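Local coordinates for protein ribokinase (Giardia lamblia, PDB 6WHJ) that probably phosphorylates D-ribose at O-5 with ATP and a divalent metal ion, most likely magnesium, yielding D-ribose 5-phosphate for nucleotide synthesis and the pentose phosphate pathway, at residues F171-A176 with S185-I190; K225-S230 with Q249-E254; R256-Y261 with E306-A311. All blocks are in the same frame, centred on the assembly; numbering follows the deposited sequence.

Contact 1: F171-A176 with S185-I190; sequences FVFNPA and SKILSI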
# COMPACT_ATOMS: atom_id res chain seq x y z
N PHE B 171 -33.76 5.40 3.58
CA PHE B 171 -32.34 5.67 3.34
C PHE B 171 -31.54 5.27 4.58
O PHE B 171 -31.71 5.86 5.66
CB PHE B 171 -32.15 7.15 3.00
CG PHE B 171 -30.73 7.57 2.75
CD1 PHE B 171 -29.74 6.66 2.41
CD2 PHE B 171 -30.39 8.92 2.80
CE1 PHE B 171 -28.44 7.07 2.16
CE2 PHE B 171 -29.10 9.34 2.56
CZ PHE B 171 -28.12 8.42 2.24
N VAL B 172 -30.68 4.26 4.43
CA VAL B 172 -29.75 3.83 5.47
C VAL B 172 -28.38 4.40 5.13
O VAL B 172 -27.81 4.07 4.08
CB VAL B 172 -29.69 2.30 5.58
CG1 VAL B 172 -28.73 1.88 6.72
CG2 VAL B 172 -31.10 1.71 5.76
N PHE B 173 -27.85 5.24 6.02
CA PHE B 173 -26.56 5.89 5.84
C PHE B 173 -25.57 5.37 6.88
O PHE B 173 -25.76 5.58 8.08
CB PHE B 173 -26.70 7.41 5.91
CG PHE B 173 -25.41 8.17 5.75
CD1 PHE B 173 -24.50 7.83 4.75
CD2 PHE B 173 -25.11 9.25 6.57
CE1 PHE B 173 -23.31 8.54 4.60
CE2 PHE B 173 -23.93 9.96 6.42
CZ PHE B 173 -23.03 9.60 5.42
N ASN B 174 -24.50 4.73 6.41
CA ASN B 174 -23.40 4.28 7.26
C ASN B 174 -22.21 5.21 7.06
O ASN B 174 -21.49 5.09 6.06
CB ASN B 174 -23.02 2.84 6.90
CG ASN B 174 -21.74 2.38 7.58
OD1 ASN B 174 -20.93 1.70 6.97
ND2 ASN B 174 -21.56 2.78 8.83
N PRO B 175 -21.94 6.14 7.99
CA PRO B 175 -20.95 7.22 7.73
C PRO B 175 -19.50 6.75 7.87
O PRO B 175 -18.74 7.26 8.70
CB PRO B 175 -21.32 8.25 8.80
CG PRO B 175 -21.76 7.40 9.96
CD PRO B 175 -22.51 6.24 9.34
N ALA B 176 -19.09 5.81 7.01
CA ALA B 176 -17.77 5.19 7.16
C ALA B 176 -16.95 5.28 5.88
O ALA B 176 -17.47 5.03 4.79
CB ALA B 176 -17.93 3.71 7.55
N SER B 185 -24.61 17.00 7.68
CA SER B 185 -25.88 17.63 7.97
C SER B 185 -26.83 17.50 6.78
O SER B 185 -28.00 17.15 6.94
CB SER B 185 -25.65 19.09 8.36
OG SER B 185 -26.87 19.78 8.55
N LYS B 186 -26.32 17.73 5.56
CA LYS B 186 -27.17 17.62 4.38
C LYS B 186 -27.56 16.18 4.12
O LYS B 186 -28.72 15.90 3.77
CB LYS B 186 -26.48 18.23 3.16
N ILE B 187 -26.64 15.23 4.33
CA ILE B 187 -26.99 13.82 4.12
C ILE B 187 -28.02 13.36 5.14
O ILE B 187 -28.96 12.63 4.80
CB ILE B 187 -25.73 12.93 4.15
CG1 ILE B 187 -24.73 13.35 3.07
CG2 ILE B 187 -26.12 11.48 3.97
CD1 ILE B 187 -23.39 12.62 3.18
N LEU B 188 -27.87 13.78 6.40
CA LEU B 188 -28.81 13.33 7.42
C LEU B 188 -30.24 13.82 7.18
O LEU B 188 -31.18 13.18 7.65
CB LEU B 188 -28.34 13.77 8.81
CG LEU B 188 -27.23 12.94 9.46
CD1 LEU B 188 -26.57 13.70 10.61
CD2 LEU B 188 -27.83 11.65 9.98
N SER B 189 -30.43 14.93 6.45
CA SER B 189 -31.77 15.48 6.28
C SER B 189 -32.68 14.56 5.48
O SER B 189 -33.90 14.71 5.56
CB SER B 189 -31.70 16.84 5.61
OG SER B 189 -31.03 16.73 4.37
N ILE B 190 -32.13 13.61 4.73
CA ILE B 190 -32.95 12.60 4.07
C ILE B 190 -32.63 11.21 4.56
O ILE B 190 -33.23 10.24 4.09
CB ILE B 190 -32.81 12.66 2.53
CG1 ILE B 190 -31.40 12.23 2.13
CG2 ILE B 190 -33.16 14.06 1.99
CD1 ILE B 190 -31.31 11.68 0.73

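Contact 2: K225-S230 with Q249-E254; sequences KMSSLS and QTKSYE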
# COMPACT_ATOMS: atom_id res chain seq x y z
N LYS B 225 -28.32 15.97 18.44
CA LYS B 225 -27.65 16.76 17.42
C LYS B 225 -27.90 16.19 16.03
O LYS B 225 -28.15 16.94 15.08
CB LYS B 225 -26.15 16.81 17.72
CG LYS B 225 -25.31 17.48 16.66
CD LYS B 225 -25.50 18.98 16.65
CE LYS B 225 -24.77 19.60 15.47
NZ LYS B 225 -24.97 21.07 15.41
N MET B 226 -27.88 14.86 15.90
CA MET B 226 -28.08 14.24 14.60
C MET B 226 -29.46 14.53 14.05
O MET B 226 -29.64 14.71 12.84
CB MET B 226 -27.88 12.73 14.72
CG MET B 226 -26.74 12.21 13.91
SD MET B 226 -25.22 12.28 14.86
CE MET B 226 -25.44 10.79 15.85
N SER B 227 -30.46 14.53 14.92
CA SER B 227 -31.85 14.72 14.55
C SER B 227 -32.23 16.19 14.38
O SER B 227 -33.24 16.47 13.72
CB SER B 227 -32.73 14.05 15.60
OG SER B 227 -34.00 14.67 15.71
N SER B 228 -31.44 17.12 14.90
CA SER B 228 -31.90 18.50 15.03
C SER B 228 -32.23 19.16 13.69
O SER B 228 -33.14 19.99 13.62
CB SER B 228 -30.85 19.34 15.76
OG SER B 228 -29.61 19.31 15.07
N LEU B 229 -31.51 18.82 12.63
CA LEU B 229 -31.74 19.42 11.32
C LEU B 229 -32.37 18.47 10.31
O LEU B 229 -32.40 18.79 9.12
CB LEU B 229 -30.45 20.03 10.75
CG LEU B 229 -30.17 21.43 11.32
CD1 LEU B 229 -29.01 22.08 10.60
CD2 LEU B 229 -31.42 22.29 11.26
N SER B 230 -32.84 17.30 10.74
CA SER B 230 -33.31 16.30 9.79
C SER B 230 -34.80 16.05 9.99
O SER B 230 -35.21 15.66 11.10
CB SER B 230 -32.56 14.97 9.94
OG SER B 230 -33.27 13.96 9.23
N GLN B 249 -34.37 5.76 19.18
CA GLN B 249 -35.37 6.47 18.39
C GLN B 249 -35.19 7.97 18.57
O GLN B 249 -34.92 8.44 19.68
CB GLN B 249 -36.78 6.08 18.85
CG GLN B 249 -37.86 6.50 17.87
CD GLN B 249 -39.17 5.80 18.14
OE1 GLN B 249 -39.31 5.08 19.12
NE2 GLN B 249 -40.12 5.96 17.23
N THR B 250 -35.35 8.73 17.49
CA THR B 250 -35.34 10.18 17.62
C THR B 250 -36.60 10.68 18.34
O THR B 250 -37.62 9.99 18.41
CB THR B 250 -35.21 10.85 16.25
OG1 THR B 250 -36.32 10.48 15.42
CG2 THR B 250 -33.91 10.43 15.56
N LYS B 251 -36.49 11.87 18.92
CA LYS B 251 -37.58 12.59 19.59
C LYS B 251 -37.98 11.97 20.93
O LYS B 251 -38.07 12.68 21.93
CB LYS B 251 -38.84 12.69 18.72
CG LYS B 251 -38.63 13.20 17.29
CD LYS B 251 -37.91 14.54 17.24
CE LYS B 251 -37.54 14.90 15.80
NZ LYS B 251 -36.24 15.63 15.72
N SER B 252 -38.17 10.65 20.98
CA SER B 252 -38.58 9.97 22.21
C SER B 252 -37.43 9.33 22.96
O SER B 252 -37.52 9.16 24.18
CB SER B 252 -39.60 8.87 21.91
OG SER B 252 -39.00 7.79 21.19
N TYR B 253 -36.36 8.97 22.24
CA TYR B 253 -35.17 8.32 22.79
C TYR B 253 -35.46 6.94 23.38
O TYR B 253 -34.72 6.46 24.24
CB TYR B 253 -34.45 9.22 23.80
CG TYR B 253 -34.15 10.58 23.19
CD1 TYR B 253 -33.16 10.72 22.23
CD2 TYR B 253 -34.89 11.70 23.54
CE1 TYR B 253 -32.90 11.94 21.66
CE2 TYR B 253 -34.63 12.94 22.97
CZ TYR B 253 -33.64 13.05 22.03
OH TYR B 253 -33.38 14.28 21.45
N GLU B 254 -36.49 6.25 22.88
CA GLU B 254 -36.62 4.84 23.19
C GLU B 254 -35.40 4.10 22.68
O GLU B 254 -34.85 4.42 21.62
CB GLU B 254 -37.89 4.22 22.60
CG GLU B 254 -39.13 4.46 23.43
CD GLU B 254 -39.10 3.63 24.72
OE1 GLU B 254 -39.48 4.17 25.79
OE2 GLU B 254 -38.68 2.45 24.66

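Contact 3: R256-Y261 with E306-A311; sequences RTVGIY and EAARFA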
# COMPACT_ATOMS: atom_id res chain seq x y z
N ARG B 256 -33.15 0.28 22.34
CA ARG B 256 -33.07 -1.18 22.35
C ARG B 256 -31.60 -1.58 22.27
O ARG B 256 -30.88 -1.12 21.39
CB ARG B 256 -33.86 -1.78 21.18
CG ARG B 256 -35.39 -1.56 21.25
CD ARG B 256 -36.01 -2.15 22.50
NE ARG B 256 -37.48 -2.10 22.48
CZ ARG B 256 -38.22 -1.08 22.92
NH1 ARG B 256 -37.65 0.00 23.44
NH2 ARG B 256 -39.54 -1.15 22.85
N THR B 257 -31.18 -2.45 23.18
CA THR B 257 -29.81 -2.95 23.21
C THR B 257 -29.77 -4.30 22.52
O THR B 257 -30.62 -5.16 22.77
CB THR B 257 -29.30 -3.07 24.66
OG1 THR B 257 -28.98 -1.78 25.18
CG2 THR B 257 -28.07 -3.95 24.73
N VAL B 258 -28.78 -4.50 21.65
CA VAL B 258 -28.63 -5.73 20.88
C VAL B 258 -27.20 -6.22 21.09
O VAL B 258 -26.27 -5.70 20.47
CB VAL B 258 -28.92 -5.53 19.38
CG1 VAL B 258 -28.73 -6.83 18.62
CG2 VAL B 258 -30.32 -4.98 19.16
N GLY B 259 -27.03 -7.22 21.95
CA GLY B 259 -25.71 -7.73 22.26
C GLY B 259 -25.08 -8.46 21.09
O GLY B 259 -25.72 -8.84 20.12
N ILE B 260 -23.76 -8.66 21.20
CA ILE B 260 -23.07 -9.47 20.21
C ILE B 260 -23.57 -10.90 20.29
O ILE B 260 -24.07 -11.36 21.33
CB ILE B 260 -21.54 -9.43 20.39
CG1 ILE B 260 -21.14 -10.06 21.72
CG2 ILE B 260 -20.99 -8.02 20.26
CD1 ILE B 260 -19.64 -10.08 21.94
N TYR B 261 -23.47 -11.61 19.18
CA TYR B 261 -23.61 -13.06 19.14
C TYR B 261 -22.22 -13.63 18.95
O TYR B 261 -21.56 -13.35 17.94
CB TYR B 261 -24.54 -13.50 18.02
CG TYR B 261 -24.40 -14.95 17.65
CD1 TYR B 261 -25.02 -15.94 18.40
CD2 TYR B 261 -23.63 -15.34 16.56
CE1 TYR B 261 -24.89 -17.28 18.06
CE2 TYR B 261 -23.49 -16.67 16.22
CZ TYR B 261 -24.12 -17.64 16.98
OH TYR B 261 -23.98 -18.96 16.64
N GLU B 306 -35.23 -6.30 15.73
CA GLU B 306 -35.16 -7.66 15.20
C GLU B 306 -34.18 -7.74 14.03
O GLU B 306 -33.45 -8.72 13.89
CB GLU B 306 -36.54 -8.16 14.80
CG GLU B 306 -36.50 -9.61 14.31
CD GLU B 306 -37.85 -10.16 13.89
OE1 GLU B 306 -37.86 -11.15 13.12
OE2 GLU B 306 -38.89 -9.62 14.33
N ALA B 307 -34.15 -6.71 13.17
CA ALA B 307 -33.19 -6.70 12.08
C ALA B 307 -31.76 -6.68 12.61
O ALA B 307 -30.87 -7.33 12.06
CB ALA B 307 -33.46 -5.49 11.17
N ALA B 308 -31.52 -5.95 13.71
CA ALA B 308 -30.17 -5.88 14.26
C ALA B 308 -29.76 -7.16 14.98
O ALA B 308 -28.58 -7.52 14.95
CB ALA B 308 -30.07 -4.68 15.21
N ARG B 309 -30.71 -7.88 15.60
CA ARG B 309 -30.38 -9.19 16.16
C ARG B 309 -29.90 -10.13 15.07
O ARG B 309 -28.92 -10.87 15.26
CB ARG B 309 -31.59 -9.81 16.87
CG ARG B 309 -31.91 -9.22 18.23
CD ARG B 309 -33.02 -10.02 18.93
NE ARG B 309 -34.38 -9.64 18.51
CZ ARG B 309 -35.08 -8.65 19.06
NH1 ARG B 309 -34.55 -7.93 20.05
NH2 ARG B 309 -36.30 -8.37 18.63
N PHE B 310 -30.56 -10.11 13.92
CA PHE B 310 -30.14 -10.91 12.78
C PHE B 310 -28.75 -10.49 12.32
O PHE B 310 -27.87 -11.33 12.10
CB PHE B 310 -31.18 -10.74 11.67
CG PHE B 310 -30.90 -11.49 10.41
CD1 PHE B 310 -31.35 -12.78 10.24
CD2 PHE B 310 -30.25 -10.87 9.35
CE1 PHE B 310 -31.12 -13.46 9.06
CE2 PHE B 310 -30.03 -11.54 8.17
CZ PHE B 310 -30.46 -12.84 8.02
N ALA B 311 -28.49 -9.18 12.26
CA ALA B 311 -27.20 -8.69 11.80
C ALA B 311 -26.09 -9.08 12.76
O ALA B 311 -24.96 -9.36 12.33
CB ALA B 311 -27.24 -7.18 11.60

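Contact 1: F171-A176 with S185-I190
Phe173 and Ile187 make the one CH-pi contact between 171-176 and 185-190. Methyl CG2 of Ile187 lies 3.6 Å from the centroid of the Phe173 ring and 13° off the ring normal, hence over its centre rather than at its rim. Pro175 CA lies over the opposite face, offset toward the rim. Ile187 sets CG2 anti to the backbone N and CG1 beside that N (chi1 -59°); the two branches diverge, CG2 to the ring face and CD1 to Phe173 CZ at 3.8 Å.

The remaining apolar contacts fall on Phe171. Its CE2 is 3.9 Å from the same Ile187 CG2, approached obliquely; one methyl thus touches both rings. Its CD2 lies 3.5 Å from Ile190 CG1, and Ile190 CD1 also touches this side of the ring.

A polar atom, Ile190 O, also meets the Phe171 ring. It sits in the ring plane at the edge, 3.4 Å from Phe171 CD2, and accepts a hydrogen bond from Lys163 NZ.

No hydrogen bond joins the two segments. Helix 149-165 adds cover from Thr152, Val156 and Ile159, which touch the two isoleucines. Strand side chains turned toward an apolar helix side are the core packing of a beta-alpha-beta unit, here strand 170-173, helix 184-188 and strand 193-194 of the PfkB-family sheet.

Contact 2: K225-S230 with Q249-E254
Ser227 and Thr250 bring the backbones closest, their CA atoms 6.5 Å apart, where the last turn of helix 216-228 faces the chain just beyond strand 245-249. The second segment is the connection of a beta hairpin: strands 245-249 and 255-258 are antiparallel neighbours in the large sheet of the PfkB-type fold, and Gln249 N bonds Glu254 O at 2.8 Å across its base.

The apolar part of the contact is small. Methyl CG2 of Thr250 meets CB of Ser227 at 3.8 Å. The threonine hydroxyl is engaged elsewhere, since OG1 is hydrogen-bonded to Leu233 O; this and a backbone bond to Lys234 tie the hairpin connection to the chain entering strand 235-239. Tyr253, from the same connection, packs on Lys220, Val223 and Glu224 one to two turns earlier in the helix.

Lys251 supplies the polar part. Its chain is bent at chi2 (-54°) and again near the amine, which carries the end of an otherwise exposed side chain over to the helix. Lys251 NZ is placed to donate to Ser227 OG, but the modelled 2.4 Å is too short to be reliable, so the length of the bond is doubtful; Lys251 CE lies 3.5 Å from the same Ser227 OG.

Contact 3: R256-Y261 with E306-A311
Edge strand 255-258 of the large sheet meets helix 301-318 through Val258, which packs against Ala308 and Arg309. The closest pair of CA atoms, Val258 and Arg309, is 6.1 Å apart.

The two methyls of Val258 divide the work. CG1, anti to the backbone N (chi1 179°), points at the helix backbone: it is 3.7 Å from Ala308 O and 3.8 Å from Arg309 N, both van der Waals contacts. CG2 takes the side-chain partner, lying 4.0 Å from Ala308 CB. The same CB also touches Ile247 on strand 245-249, so one alanine rests against two adjacent strands; this helix-on-sheet layer belongs to the alpha/beta core of the PfkB family. Val258 lies near the predicted ATP site, its side chain about 6 Å from Gly244, a residue predicted to bind ATP.

Arg309 contributes its aliphatic stem, CG reaching Val258 CG1 at 4.0 Å. From CG the stem runs back toward the start of the helical segment, and the bend at chi3 (-83°) turns the guanidinium so that one face has Glu306 N above it, offset toward the rim.

Arg256 NE and Arg309 NH1 are 7.0 Å apart, like charges that are not in contact; salt bridges from Arg256 NE to Asp302 and from Arg256 NH1 to Glu254 probably offset the charge of Arg256. Farther along the helix, Ser312 touches Val258 and its OG donates a hydrogen bond to Ala308 O, and Val313 receives the side chain of Tyr261.

In the fold
Contacts 1 and 3 both pack a helix on the nine-stranded sheet, the first on an inner strand, the second on an edge strand; their centres are 21 Å apart and their atoms do not touch. In contact 1 all touching residues are buried and two phenylalanine rings meet two isoleucines, whereas in contact 3 aliphatic groups meet helix backbone and an exposed arginine borders the packing. Contact 2 lies farthest from the centre of the chain, about 21 Å, and mixes one methyl contact with a lysine amine. It is joined to contact 1 by a hydrogen bond from Ser230 OG to Leu188 O and by packing of Met226 on Leu188, and it adjoins contact 3 in the sequence.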